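Local coordinates for BH2092 protein (Bacillus halodurans, PDB 3NHV) that is of unknown function but carries a rhodanese-like domain, a fold shared with sulfurtransferases, and assembles here as three copies of the chain, at residues I108-W111 and R112-G116; D38-D41 and A42-K46; E5-R8 and H9-K13. All coordinates share one frame; numbering follows the deposited sequence.

Contact 1: residues I108-W111 and R112-G116; sequences IEYW and RKENG
Glu109 sets CG opposite its backbone N and beside its carbonyl carbon (chi1 172°), toward the next turn, while Lys113, one turn on, sets CG beside its own backbone N (chi1 -82°), back toward Glu109. Both chains then run extended, side by side and pointing the same way, until Lys113 NZ meets Glu109 OE1 at 2.9 Å in a salt bridge. OE1 receives it with its anti lone pair, on the side away from the other carboxylate oxygen. On its way the lysine passes over a face of Tyr110. Its CD stands 4.2 Å from the centroid of the Tyr110 ring, 16° off the normal, which is CH-pi geometry; NZ lies 4.4 Å from the same centroid, an off-centre cation-pi contact. Polar ends are shared between chains: Glu109 OE1 is also hydrogen-bonded to Tyr110 OH of the third subunit, and Tyr110 OH here to Glu109 OE1 of the second. On another flank, Ile108 CG1 packs 4.0 Å from Arg112 CD, while the guanidinium itself bonds to the carbonyls of Ala126 and Asp127. Trp111 NE1 lies 3.5 Å from Gly116 CA and donates to Glu117 O. Three backbone bonds tie the two segments, Arg112 N to Ile108 O, Lys113 N to Glu109 O and Glu114 N to Tyr110 O; Glu114 is the first residue to leave helical backbone angles. Such i to i+3 and i to i+4 side-chain pairs are typical of an alpha-helix, here the end of helix 107-113, the last of the rhodanese-like domain, at an interface between subunits.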
loop_
_atom_site.group_PDB
_atom_site.type_symbol
_atom_site.label_atom_id
_atom_site.label_comp_id
_atom_site.label_asym_id
_atom_site.label_seq_id
_atom_site.Cartn_x
_atom_site.Cartn_y
_atom_site.Cartn_z
ATOM N N ILE B 108 0.255 10.593 -6.650
ATOM C CA ILE B 108 -0.306 11.217 -7.832
ATOM C C ILE B 108 -0.637 10.152 -8.863
ATOM O O ILE B 108 -1.446 10.365 -9.759
ATOM C CB ILE B 108 0.681 12.245 -8.437
ATOM C CG1 ILE B 108 -0.012 13.057 -9.536
ATOM C CG2 ILE B 108 1.913 11.534 -8.981
ATOM C CD1 ILE B 108 0.809 14.239 -10.033
ATOM N N GLU B 109 -0.004 8.997 -8.726
ATOM C CA GLU B 109 -0.262 7.918 -9.645
ATOM C C GLU B 109 -1.746 7.558 -9.622
ATOM O O GLU B 109 -2.420 7.610 -10.644
ATOM C CB GLU B 109 0.559 6.694 -9.276
ATOM C CG GLU B 109 0.179 5.495 -10.100
ATOM C CD GLU B 109 0.832 4.229 -9.622
ATOM O OE1 GLU B 109 0.401 3.150 -10.079
ATOM O OE2 GLU B 109 1.772 4.314 -8.799
ATOM N N TYR B 110 -2.269 7.203 -8.457
ATOM C CA TYR B 110 -3.673 6.841 -8.381
ATOM C C TYR B 110 -4.615 8.036 -8.458
ATOM O O TYR B 110 -5.813 7.876 -8.685
ATOM C CB TYR B 110 -3.929 5.994 -7.130
ATOM C CG TYR B 110 -3.704 4.516 -7.389
ATOM C CD1 TYR B 110 -4.747 3.704 -7.856
ATOM C CD2 TYR B 110 -2.435 3.940 -7.250
ATOM C CE1 TYR B 110 -4.531 2.360 -8.183
ATOM C CE2 TYR B 110 -2.212 2.594 -7.577
ATOM C CZ TYR B 110 -3.264 1.818 -8.043
ATOM O OH TYR B 110 -3.049 0.505 -8.386
ATOM N N TRP B 111 -4.076 9.238 -8.292
ATOM C CA TRP B 111 -4.899 10.436 -8.385
ATOM C C TRP B 111 -5.306 10.601 -9.841
ATOM O O TRP B 111 -6.458 10.919 -10.152
ATOM C CB TRP B 111 -4.121 11.664 -7.923
ATOM C CG TRP B 111 -4.798 12.926 -8.276
ATOM C CD1 TRP B 111 -4.667 13.626 -9.438
ATOM C CD2 TRP B 111 -5.786 13.612 -7.500
ATOM N NE1 TRP B 111 -5.516 14.704 -9.439
ATOM C CE2 TRP B 111 -6.214 14.721 -8.263
ATOM C CE3 TRP B 111 -6.353 13.395 -6.240
ATOM C CZ2 TRP B 111 -7.187 15.614 -7.803
ATOM C CZ3 TRP B 111 -7.323 14.283 -5.779
ATOM C CH2 TRP B 111 -7.730 15.379 -6.559
ATOM N N ARG B 112 -4.346 10.375 -10.730
ATOM C CA ARG B 112 -4.587 10.482 -12.157
ATOM C C ARG B 112 -5.391 9.275 -12.646
ATOM O O ARG B 112 -6.291 9.426 -13.466
ATOM C CB ARG B 112 -3.251 10.595 -12.906
ATOM C CG ARG B 112 -2.474 11.879 -12.611
ATOM C CD ARG B 112 -1.055 11.793 -13.144
ATOM N NE ARG B 112 -1.038 11.651 -14.595
ATOM C CZ ARG B 112 0.042 11.360 -15.315
ATOM N NH1 ARG B 112 1.219 11.176 -14.731
ATOM N NH2 ARG B 112 -0.058 11.255 -16.631
ATOM N N LYS B 113 -5.083 8.084 -12.141
ATOM C CA LYS B 113 -5.830 6.893 -12.544
ATOM C C LYS B 113 -7.304 7.057 -12.175
ATOM O O LYS B 113 -8.187 6.629 -12.913
ATOM C CB LYS B 113 -5.280 5.634 -11.867
ATOM C CG LYS B 113 -4.047 5.036 -12.539
ATOM C CD LYS B 113 -3.594 3.767 -11.825
ATOM C CE LYS B 113 -2.281 3.235 -12.392
ATOM N NZ LYS B 113 -1.745 2.063 -11.623
ATOM N N GLU B 114 -7.572 7.681 -11.036
ATOM C CA GLU B 114 -8.949 7.884 -10.625
ATOM C C GLU B 114 -9.561 9.094 -11.334
ATOM O O GLU B 114 -10.512 9.713 -10.848
ATOM C CB GLU B 114 -9.027 8.014 -9.102
ATOM C CG GLU B 114 -8.997 6.653 -8.413
ATOM C CD GLU B 114 -8.763 6.732 -6.918
ATOM O OE1 GLU B 114 -9.401 7.576 -6.251
ATOM O OE2 GLU B 114 -7.948 5.930 -6.401
ATOM N N ASN B 115 -9.004 9.408 -12.504
ATOM C CA ASN B 115 -9.456 10.516 -13.340
ATOM C C ASN B 115 -9.364 11.870 -12.665
ATOM O O ASN B 115 -10.329 12.621 -12.655
ATOM C CB ASN B 115 -10.901 10.288 -13.784
ATOM C CG ASN B 115 -11.145 10.738 -15.207
ATOM O OD1 ASN B 115 -10.416 10.339 -16.117
ATOM N ND2 ASN B 115 -12.171 11.559 -15.414
ATOM N N GLY B 116 -8.208 12.191 -12.106
ATOM C CA GLY B 116 -8.061 13.480 -11.455
ATOM C C GLY B 116 -7.439 14.488 -12.399
ATOM O O GLY B 116 -6.686 14.115 -13.299
#

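Contact 2: residues D38-D41 and A42-K46; sequences DVRD and AEAYK
Asp41 caps the N terminus of helix 42-47, in the loop that leads out of strand 34-38 of the rhodanese-like alpha/beta fold. Its CG lies opposite the backbone N (chi1 174°), which carries the carboxylate forward to the helix start; there OD2 accepts from Glu43 N at 2.6 Å, a weak capping bond because the N-H...O angle is only 128°. The backbone of the same residue adds a sounder bond: Tyr45 N donates to Asp41 O at 3.2 Å, giving the helix its first i to i+4 link. Two further contacts press the loop on the helix. Asp38 CB comes in at the edge of the Tyr45 ring, near its plane, 3.5 Å from Tyr45 CD2, with the carboxylate turned 71° from the ring. Ala44 CB sits over the centre of the Arg40 guanidinium, 3.7 Å from Arg40 CZ.

A second layer fixes these groups. Asp38 grips Arg40 twice: OD1 accepts from the backbone N, forming an Asx turn, and OD2 makes a salt bridge with NH1. With an alanine in place of Asp38, CB would stay by the Tyr45 ring, but the Asx turn and the salt bridge go, and the Arg40 guanidinium, left to Cys48 O and Trp80, would probably be less firmly fixed over Ala44. Farther out, Arg40 NH1 also donates to Cys48 O, and the guanidinium makes a cation-pi contact with Trp80, which follows Cys79 of the Cys79-Cys84 disulfide. Tyr45 OH bonds to Ala53 O and its ring stacks with His49. In the Asp38 to Arg40 pair, NH1 meets the syn lone pair of OD2 at 3.0 Å, with the oxygen close to the guanidinium plane.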
loop_
_atom_site.group_PDB
_atom_site.type_symbol
_atom_site.label_atom_id
_atom_site.label_comp_id
_atom_site.label_asym_id
_atom_site.label_seq_id
_atom_site.Cartn_x
_atom_site.Cartn_y
_atom_site.Cartn_z
ATOM N N ASP B 38 3.536 18.663 -2.376
ATOM C CA ASP B 38 4.150 17.678 -3.271
ATOM C C ASP B 38 5.596 17.581 -2.800
ATOM O O ASP B 38 6.329 18.566 -2.825
ATOM C CB ASP B 38 4.112 18.167 -4.722
ATOM C CG ASP B 38 4.522 17.094 -5.716
ATOM O OD1 ASP B 38 5.472 16.333 -5.430
ATOM O OD2 ASP B 38 3.898 17.018 -6.797
ATOM N N VAL B 39 5.992 16.391 -2.364
ATOM C CA VAL B 39 7.329 16.138 -1.838
ATOM C C VAL B 39 8.336 15.627 -2.865
ATOM O O VAL B 39 9.521 15.486 -2.559
ATOM C CB VAL B 39 7.244 15.110 -0.689
ATOM C CG1 VAL B 39 8.621 14.693 -0.244
ATOM C CG2 VAL B 39 6.462 15.706 0.472
ATOM N N ARG B 40 7.879 15.338 -4.075
ATOM C CA ARG B 40 8.789 14.827 -5.095
ATOM C C ARG B 40 9.789 15.891 -5.546
ATOM O O ARG B 40 9.862 16.985 -4.983
ATOM C CB ARG B 40 8.007 14.343 -6.319
ATOM C CG ARG B 40 6.857 13.401 -6.026
ATOM C CD ARG B 40 5.647 13.809 -6.859
ATOM N NE ARG B 40 5.683 13.351 -8.245
ATOM C CZ ARG B 40 5.240 14.074 -9.271
ATOM N NH1 ARG B 40 4.752 15.290 -9.065
ATOM N NH2 ARG B 40 5.245 13.567 -10.499
ATOM N N ASP B 41 10.559 15.553 -6.575
ATOM C CA ASP B 41 11.546 16.467 -7.136
ATOM C C ASP B 41 10.854 17.676 -7.753
ATOM O O ASP B 41 9.808 17.535 -8.387
ATOM C CB ASP B 41 12.342 15.781 -8.233
ATOM C CG ASP B 41 13.266 16.738 -8.938
ATOM O OD1 ASP B 41 14.419 16.895 -8.474
ATOM O OD2 ASP B 41 12.834 17.360 -9.942
ATOM N N ALA B 42 11.453 18.855 -7.603
ATOM C CA ALA B 42 10.880 20.089 -8.153
ATOM C C ALA B 42 10.449 19.964 -9.611
ATOM O O ALA B 42 9.342 20.361 -9.977
ATOM C CB ALA B 42 11.876 21.231 -8.016
ATOM N N GLU B 43 11.328 19.416 -10.443
ATOM C CA GLU B 43 11.041 19.264 -11.864
ATOM C C GLU B 43 9.746 18.479 -12.073
ATOM O O GLU B 43 8.900 18.871 -12.882
ATOM C CB GLU B 43 12.210 18.551 -12.554
ATOM C CG GLU B 43 12.304 18.771 -14.060
ATOM C CD GLU B 43 12.639 20.222 -14.430
ATOM O OE1 GLU B 43 13.572 20.803 -13.818
ATOM O OE2 GLU B 43 11.968 20.775 -15.345
ATOM N N ALA B 44 9.594 17.380 -11.333
ATOM C CA ALA B 44 8.401 16.539 -11.433
ATOM C C ALA B 44 7.141 17.353 -11.164
ATOM O O ALA B 44 6.149 17.237 -11.881
ATOM C CB ALA B 44 8.490 15.390 -10.445
ATOM N N TYR B 45 7.188 18.175 -10.125
ATOM C CA TYR B 45 6.052 19.009 -9.765
ATOM C C TYR B 45 5.701 19.985 -10.877
ATOM O O TYR B 45 4.545 20.076 -11.282
ATOM C CB TYR B 45 6.356 19.775 -8.475
ATOM C CG TYR B 45 5.372 20.873 -8.134
ATOM C CD1 TYR B 45 5.425 22.118 -8.771
ATOM C CD2 TYR B 45 4.398 20.678 -7.158
ATOM C CE1 TYR B 45 4.530 23.141 -8.439
ATOM C CE2 TYR B 45 3.502 21.689 -6.822
ATOM C CZ TYR B 45 3.575 22.914 -7.462
ATOM O OH TYR B 45 2.688 23.901 -7.110
ATOM N N LYS B 46 6.703 20.705 -11.374
ATOM C CA LYS B 46 6.491 21.690 -12.433
ATOM C C LYS B 46 5.872 21.071 -13.691
ATOM O O LYS B 46 5.167 21.754 -14.434
ATOM C CB LYS B 46 7.820 22.392 -12.763
ATOM C CG LYS B 46 7.692 23.753 -13.470
ATOM C CD LYS B 46 7.576 23.628 -14.996
ATOM C CE LYS B 46 8.851 23.059 -15.645
ATOM N NZ LYS B 46 10.066 23.895 -15.411
#

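Contact 3: residues E5-R8 and H9-K13; sequences EAYR and HYMKK
His9 N donates to Glu5 O at 2.9 Å, with an N-H...O angle of 161°, the shortest of four i to i+4 bonds that join residues 5-8 to 9-13. Tyr10 N to Ala6 O, Met11 N to Tyr7 O and Lys12 N to Arg8 O continue the series. The main side-chain meeting is between Tyr7 and Met11, the latter present as selenomethionine. Tyr7 holds CG opposite its backbone N (chi1 179°), which lays the ring forward along the helix so that one face meets Met11 one turn on. Met11 CG lies over one face of the ring, 3.6 Å from the Tyr7 centroid, a CH-pi contact. Its SE is more oblique, 4.6 Å from the Tyr7 centroid, and makes this a Met-aromatic contact of the i to i+4 kind on an alpha-helix. Helix 3-14 stands well away from the centre of its own chain and docks on a neighbour: Tyr10 OH is hydrogen-bonded to Tyr16 O and Val101 O of the second subunit, whose Tyr16 also stacks on His9 and meets Tyr10 edge-to-face. His9 CD2 sits 3.6 Å above the Tyr10 ring plane, offset toward the rim. Tyr10 CD2 approaches Ala6 O at 3.1 Å.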
loop_
_atom_site.group_PDB
_atom_site.type_symbol
_atom_site.label_atom_id
_atom_site.label_comp_id
_atom_site.label_asym_id
_atom_site.label_seq_id
_atom_site.Cartn_x
_atom_site.Cartn_y
_atom_site.Cartn_z
ATOM N N GLU B 5 -9.602 -3.201 20.877
ATOM C CA GLU B 5 -8.275 -2.878 20.371
ATOM C C GLU B 5 -8.345 -2.687 18.859
ATOM O O GLU B 5 -7.721 -1.779 18.310
ATOM C CB GLU B 5 -7.297 -4.004 20.704
ATOM C CG GLU B 5 -5.846 -3.680 20.389
ATOM C CD GLU B 5 -4.936 -4.899 20.490
ATOM O OE1 GLU B 5 -4.950 -5.573 21.549
ATOM O OE2 GLU B 5 -4.206 -5.181 19.506
ATOM N N ALA B 6 -9.115 -3.552 18.199
ATOM C CA ALA B 6 -9.287 -3.496 16.750
ATOM C C ALA B 6 -9.762 -2.111 16.308
ATOM O O ALA B 6 -9.220 -1.527 15.362
ATOM C CB ALA B 6 -10.284 -4.557 16.302
ATOM N N TYR B 7 -10.771 -1.593 17.002
ATOM C CA TYR B 7 -11.315 -0.281 16.693
ATOM C C TYR B 7 -10.239 0.794 16.848
ATOM O O TYR B 7 -10.093 1.666 15.993
ATOM C CB TYR B 7 -12.494 0.044 17.622
ATOM C CG TYR B 7 -13.112 1.409 17.377
ATOM C CD1 TYR B 7 -13.864 1.658 16.226
ATOM C CD2 TYR B 7 -12.915 2.458 18.274
ATOM C CE1 TYR B 7 -14.401 2.917 15.973
ATOM C CE2 TYR B 7 -13.447 3.726 18.029
ATOM C CZ TYR B 7 -14.184 3.949 16.876
ATOM O OH TYR B 7 -14.676 5.209 16.604
ATOM N N ARG B 8 -9.490 0.735 17.945
ATOM C CA ARG B 8 -8.440 1.720 18.187
ATOM C C ARG B 8 -7.405 1.688 17.073
ATOM O O ARG B 8 -6.967 2.730 16.594
ATOM C CB ARG B 8 -7.752 1.468 19.538
ATOM C CG ARG B 8 -8.686 1.550 20.758
ATOM C CD ARG B 8 -7.916 1.960 22.017
ATOM N NE ARG B 8 -6.723 1.134 22.200
ATOM C CZ ARG B 8 -6.740 -0.143 22.582
ATOM N NH1 ARG B 8 -7.898 -0.748 22.832
ATOM N NH2 ARG B 8 -5.596 -0.822 22.687
ATOM N N HIS B 9 -7.030 0.481 16.661
ATOM C CA HIS B 9 -6.042 0.291 15.600
ATOM C C HIS B 9 -6.460 0.946 14.284
ATOM O O HIS B 9 -5.722 1.760 13.728
ATOM C CB HIS B 9 -5.810 -1.204 15.369
ATOM C CG HIS B 9 -5.193 -1.526 14.044
ATOM N ND1 HIS B 9 -3.866 -1.284 13.758
ATOM C CD2 HIS B 9 -5.732 -2.051 12.915
ATOM C CE1 HIS B 9 -3.614 -1.645 12.512
ATOM N NE2 HIS B 9 -4.729 -2.113 11.978
ATOM N N TYR B 10 -7.633 0.569 13.789
ATOM C CA TYR B 10 -8.147 1.103 12.541
ATOM C C TYR B 10 -8.321 2.621 12.580
ATOM O O TYR B 10 -8.004 3.323 11.612
ATOM C CB TYR B 10 -9.465 0.409 12.190
ATOM C CG TYR B 10 -9.264 -1.013 11.714
ATOM C CD1 TYR B 10 -8.434 -1.274 10.627
ATOM C CD2 TYR B 10 -9.879 -2.095 12.355
ATOM C CE1 TYR B 10 -8.212 -2.569 10.183
ATOM C CE2 TYR B 10 -9.663 -3.410 11.912
ATOM C CZ TYR B 10 -8.827 -3.635 10.823
ATOM O OH TYR B 10 -8.590 -4.904 10.344
HETATM N N MSE B 11 -8.803 3.132 13.706
HETATM C CA MSE B 11 -8.999 4.561 13.844
HETATM C C MSE B 11 -7.653 5.291 13.808
HETATM O O MSE B 11 -7.540 6.359 13.207
HETATM C CB MSE B 11 -9.745 4.869 15.145
HETATM C CG MSE B 11 -11.220 4.478 15.129
HETATM SE SE MSE B 11 -12.204 5.353 13.689
HETATM C CE MSE B 11 -12.441 7.107 14.483
ATOM N N LYS B 12 -6.631 4.717 14.439
ATOM C CA LYS B 12 -5.309 5.345 14.436
ATOM C C LYS B 12 -4.668 5.327 13.058
ATOM O O LYS B 12 -3.985 6.278 12.665
ATOM C CB LYS B 12 -4.360 4.664 15.426
ATOM C CG LYS B 12 -4.347 5.301 16.812
ATOM C CD LYS B 12 -3.119 4.870 17.616
ATOM C CE LYS B 12 -1.804 5.349 16.980
ATOM N NZ LYS B 12 -1.659 6.847 16.912
ATOM N N LYS B 13 -4.874 4.242 12.326
ATOM C CA LYS B 13 -4.300 4.137 10.991
ATOM C C LYS B 13 -4.830 5.287 10.125
ATOM O O LYS B 13 -4.066 5.952 9.426
ATOM C CB LYS B 13 -4.649 2.768 10.394
ATOM C CG LYS B 13 -4.057 2.470 9.022
ATOM C CD LYS B 13 -4.258 0.994 8.669
ATOM C CE LYS B 13 -3.777 0.676 7.263
ATOM N NZ LYS B 13 -4.538 1.428 6.224
#

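How the contacts relate
From the N terminus, contact 3 comes first, within helix 3-14; contact 2 follows at the junction of strand 34-38 and helix 42-47, and contact 1 comes last, at the end of helix 107-113. Each joins adjoining segments, so none closes a long loop, and the three run in series without nesting or crossing. Contacts 1 and 2 lie inside the rhodanese-like range, with centres 16 Å apart, and touch where Ile108 CG2 packs 4.2 Å from Arg40 NH2, tying the final helix to the loop after strand 34-38. Contact 3 lies across the chain's centre from contact 2, nearest atoms about 17 Å apart; like contact 1, it meets the second subunit.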